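Local coordinates for protein gamma-glutamyltranspeptidase (Ggt) (Helicobacter pylori 26695, PDB 5BPK) that probably hydrolyses gamma-glutamyl compounds such as glutathione and transfers their gamma-glutamyl group to acceptors, as an N-terminal nucleophile hydrolase, at residues A[85-90]-A[101-106]. Numbering follows the deposited sequence.
With 4UD ((2S)-amino[(5S)-4,5-dihydro-1,2-oxazol-5-yl]acetic acid), chain O.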
ATOM      1  N   GLY A  85       6.701  -6.286   3.198  1.00 10.28           N
ATOM      2  CA  GLY A  85       7.029  -6.151   1.783  1.00 11.15           C
ATOM      3  C   GLY A  85       6.167  -5.088   1.139  1.00  9.70           C
ATOM      4  O   GLY A  85       5.361  -4.410   1.808  1.00 10.42           O
ATOM      5  N   GLY A  86       6.329  -4.927  -0.164  1.00  8.80           N
ATOM      6  CA  GLY A  86       5.609  -3.879  -0.859  1.00 10.61           C
ATOM      7  C   GLY A  86       6.052  -3.708  -2.292  1.00  9.77           C
ATOM      8  O   GLY A  86       6.639  -4.610  -2.872  1.00  9.30           O
ATOM      9  N   PHE A  87       5.750  -2.535  -2.843  1.00 10.63           N
ATOM     10  CA  PHE A  87       5.991  -2.208  -4.238  1.00  9.68           C
ATOM     11  C   PHE A  87       6.542  -0.799  -4.374  1.00  8.63           C
ATOM     12  O   PHE A  87       6.152   0.111  -3.621  1.00 10.29           O
ATOM     13  CB  PHE A  87       4.686  -2.280  -5.033  1.00  9.57           C
ATOM     14  CG  PHE A  87       3.976  -3.598  -4.926  1.00  9.81           C
ATOM     15  CD1 PHE A  87       4.464  -4.718  -5.586  1.00  9.59           C
ATOM     16  CD2 PHE A  87       2.820  -3.713  -4.181  1.00 11.72           C
ATOM     17  CE1 PHE A  87       3.803  -5.947  -5.482  1.00 11.60           C
ATOM     18  CE2 PHE A  87       2.138  -4.936  -4.081  1.00 12.96           C
ATOM     19  CZ  PHE A  87       2.641  -6.055  -4.737  1.00 10.96           C
ATOM     20  N   ALA A  88       7.382  -0.593  -5.379  1.00  9.96           N
ATOM     21  CA  ALA A  88       7.839   0.752  -5.733  1.00 11.08           C
ATOM     22  C   ALA A  88       7.629   0.943  -7.218  1.00 11.99           C
ATOM     23  O   ALA A  88       8.109   0.144  -8.019  1.00 13.60           O
ATOM     24  CB  ALA A  88       9.306   0.946  -5.407  1.00 12.12           C
ATOM     25  N   VAL A  89       6.889   1.983  -7.577  1.00  9.63           N
ATOM     26  CA  VAL A  89       6.732   2.395  -8.956  1.00 10.40           C
ATOM     27  C   VAL A  89       7.659   3.605  -9.154  1.00 11.32           C
ATOM     28  O   VAL A  89       7.639   4.575  -8.372  1.00  9.76           O
ATOM     29  CB  VAL A  89       5.249   2.672  -9.280  1.00 11.12           C
ATOM     30  CG1 VAL A  89       5.091   3.414 -10.593  1.00 13.45           C
ATOM     31  CG2 VAL A  89       4.485   1.361  -9.326  1.00  9.91           C
ATOM     32  N   ILE A  90       8.499   3.528 -10.185  1.00  9.61           N
ATOM     33  CA  ILE A  90       9.587   4.484 -10.344  1.00 11.56           C
ATOM     34  C   ILE A  90       9.576   5.038 -11.758  1.00 10.71           C
ATOM     35  O   ILE A  90       9.498   4.273 -12.711  1.00 12.53           O
ATOM     36  CB  ILE A  90      10.949   3.828 -10.079  1.00 12.19           C
ATOM     37  CG1 ILE A  90      11.010   3.278  -8.642  1.00 12.73           C
ATOM     38  CG2 ILE A  90      12.073   4.843 -10.341  1.00 15.44           C
ATOM     39  CD1 ILE A  90      12.194   2.357  -8.358  1.00 15.34           C
ATOM     40  N   ASP A 101       8.731  -5.199  -7.529  1.00 10.48           N
ATOM     41  CA  ASP A 101       7.948  -6.128  -6.725  1.00  8.88           C
ATOM     42  C   ASP A 101       8.868  -6.642  -5.615  1.00 10.96           C
ATOM     43  O   ASP A 101       9.758  -7.464  -5.872  1.00 11.03           O
ATOM     44  CB  ASP A 101       7.454  -7.268  -7.656  1.00  8.87           C
ATOM     45  CG  ASP A 101       6.846  -8.462  -6.927  1.00 10.74           C
ATOM     46  OD1 ASP A 101       6.817  -8.519  -5.681  1.00 12.43           O
ATOM     47  OD2 ASP A 101       6.418  -9.387  -7.661  1.00 11.98           O
ATOM     48  N   PHE A 102       8.655  -6.148  -4.391  1.00  9.67           N
ATOM     49  CA  PHE A 102       9.248  -6.747  -3.199  1.00  9.12           C
ATOM     50  C   PHE A 102       8.164  -7.272  -2.241  1.00  8.76           C
ATOM     51  O   PHE A 102       8.262  -7.183  -1.022  1.00  9.92           O
ATOM     52  CB  PHE A 102      10.293  -5.828  -2.537  1.00 10.51           C
ATOM     53  CG  PHE A 102       9.786  -4.474  -2.082  1.00  7.96           C
ATOM     54  CD1 PHE A 102       9.741  -3.395  -2.952  1.00  9.83           C
ATOM     55  CD2 PHE A 102       9.492  -4.251  -0.746  1.00 10.43           C
ATOM     56  CE1 PHE A 102       9.342  -2.140  -2.506  1.00 10.59           C
ATOM     57  CE2 PHE A 102       9.072  -2.991  -0.297  1.00  9.39           C
ATOM     58  CZ  PHE A 102       9.004  -1.933  -1.188  1.00  9.38           C
ATOM     59  N   ARG A 103       7.133  -7.849  -2.846  1.00  9.14           N
ATOM     60  CA  ARG A 103       6.038  -8.488  -2.122  1.00 10.50           C
ATOM     61  C   ARG A 103       6.511  -9.774  -1.450  1.00  8.96           C
ATOM     62  O   ARG A 103       7.342 -10.505  -1.993  1.00 10.45           O
ATOM     63  CB  ARG A 103       4.912  -8.794  -3.104  1.00 10.05           C
ATOM     64  CG  ARG A 103       3.658  -9.434  -2.529  1.00  9.10           C
ATOM     65  CD  ARG A 103       2.888  -8.510  -1.600  1.00  9.18           C
ATOM     66  NE  ARG A 103       1.496  -8.947  -1.464  1.00 11.63           N
ATOM     67  CZ  ARG A 103       0.588  -8.363  -0.686  1.00 11.54           C
ATOM     68  NH1 ARG A 103       0.905  -7.339   0.079  1.00 12.41           N
ATOM     69  NH2 ARG A 103      -0.654  -8.821  -0.657  1.00 10.34           N
ATOM     70  N   GLU A 104       5.951 -10.085  -0.282  1.00 10.23           N
ATOM     71  CA  GLU A 104       6.287 -11.339   0.389  1.00 11.13           C
ATOM     72  C   GLU A 104       5.883 -12.544  -0.451  1.00 10.41           C
ATOM     73  O   GLU A 104       4.939 -12.479  -1.250  1.00 11.42           O
ATOM     74  CB  GLU A 104       5.639 -11.455   1.761  1.00 11.94           C
ATOM     75  CG  GLU A 104       5.969 -10.325   2.727  1.00  9.96           C
ATOM     76  CD  GLU A 104       4.897  -9.250   2.747  1.00 10.24           C
ATOM     77  OE1 GLU A 104       4.521  -8.757   1.651  1.00 11.26           O
ATOM     78  OE2 GLU A 104       4.450  -8.904   3.864  1.00 10.72           O
ATOM     79  N   LYS A 105       6.600 -13.649  -0.241  1.00 10.54           N
ATOM     80  CA  LYS A 105       6.293 -14.928  -0.874  1.00 11.19           C
ATOM     81  C   LYS A 105       5.752 -15.914   0.143  1.00 11.17           C
ATOM     82  O   LYS A 105       6.236 -15.968   1.294  1.00 11.51           O
ATOM     83  CB  LYS A 105       7.555 -15.527  -1.474  1.00 11.85           C
ATOM     84  CG  LYS A 105       8.152 -14.733  -2.611  1.00 12.80           C
ATOM     85  CD  LYS A 105       9.594 -15.145  -2.903  1.00 13.81           C
ATOM     86  CE  LYS A 105       9.750 -16.592  -3.368  1.00 14.31           C
ATOM     87  NZ  LYS A 105      11.187 -16.941  -3.633  1.00 13.16           N
ATOM     88  N   ALA A 106       4.810 -16.747  -0.285  1.00 10.97           N
ATOM     89  CA  ALA A 106       4.410 -17.875   0.542  1.00 11.06           C
ATOM     90  C   ALA A 106       5.637 -18.754   0.749  1.00 12.43           C
ATOM     91  O   ALA A 106       6.377 -18.989  -0.196  1.00 12.65           O
ATOM     92  CB  ALA A 106       3.274 -18.656  -0.112  1.00 11.95           C
TER
HETATM   93  C3  4UD O 701      -2.290  -1.751   3.641  1.00 22.64           C
HETATM   94  C4  4UD O 701      -2.181  -3.582   2.390  1.00 18.07           C
HETATM   95  C5  4UD O 701      -2.278  -3.224   3.861  1.00 23.69           C
HETATM   96  C6  4UD O 701      -2.787  -4.937   1.995  1.00 13.57           C
HETATM   97  C8  4UD O 701      -2.495  -5.125   0.524  1.00 13.00           C
HETATM   98  O9  4UD O 701      -1.424  -5.538   0.149  1.00 13.76           O
HETATM   99  O10 4UD O 701      -3.434  -4.825  -0.403  1.00 12.30           O
HETATM  100  N7  4UD O 701      -2.142  -6.029   2.737  1.00 13.67           N
HETATM  101  O2  4UD O 701      -2.908  -2.570   1.699  1.00 24.83           O
HETATM  102  N1  4UD O 701      -2.647  -1.483   2.429  1.00 27.05           N
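Gly86 and Phe102 form an antiparallel hydrogen-bonded pair with two bonds of unequal geometry. Phe102 N reaches Gly86 O over 3.0 Å, nearly in line with the carbonyl but bent at the hydrogen (137°). The return bond from Gly86 N to Phe102 O, 3.1 Å, is straighter (158°), although its donor stands above the carbonyl plane. The strand ends at Phe102, and an Asx turn spans this end: Asp101 OD1 accepts from Arg103 N at 2.9 Å.

Aromatic packing differs on the two faces of the hairpin. With CG held between its backbone N and carbonyl carbon (chi1 59°), the Phe102 ring folds back over Gly86; Gly86 CA lies 3.9 Å from the ring centroid in a CH-pi contact, and Gly86 O and Phe87 N cover the same ring face. On the opposite face, Phe87 presents an edge to Asp101 CA, while Arg103 crosses its ring obliquely, Arg103 CB 3.9 Å from Phe87 CZ.

Polar contacts gather at the Arg103 guanidinium. NH1 of Arg103 donates a bent bond to carboxylate O9 of the bound acivicin-related 4UD at 2.9 Å, consistent with recognition of a substrate alpha-carboxylate; Ser72 and Ser73 of the neighbouring chain also bind 4UD. Arg103 forms salt bridges to Asp43 and Glu40 of that chain, and Asp101 OD2 to Arg264.

Helix 139-150 packs against Phe102 and Ala88 through Met143 and Met146. Strand 97-102 lies between 85-91 and 262-271, while an antiparallel strand of the neighbouring chain pairs with 85-90, extending the sheet across the interface.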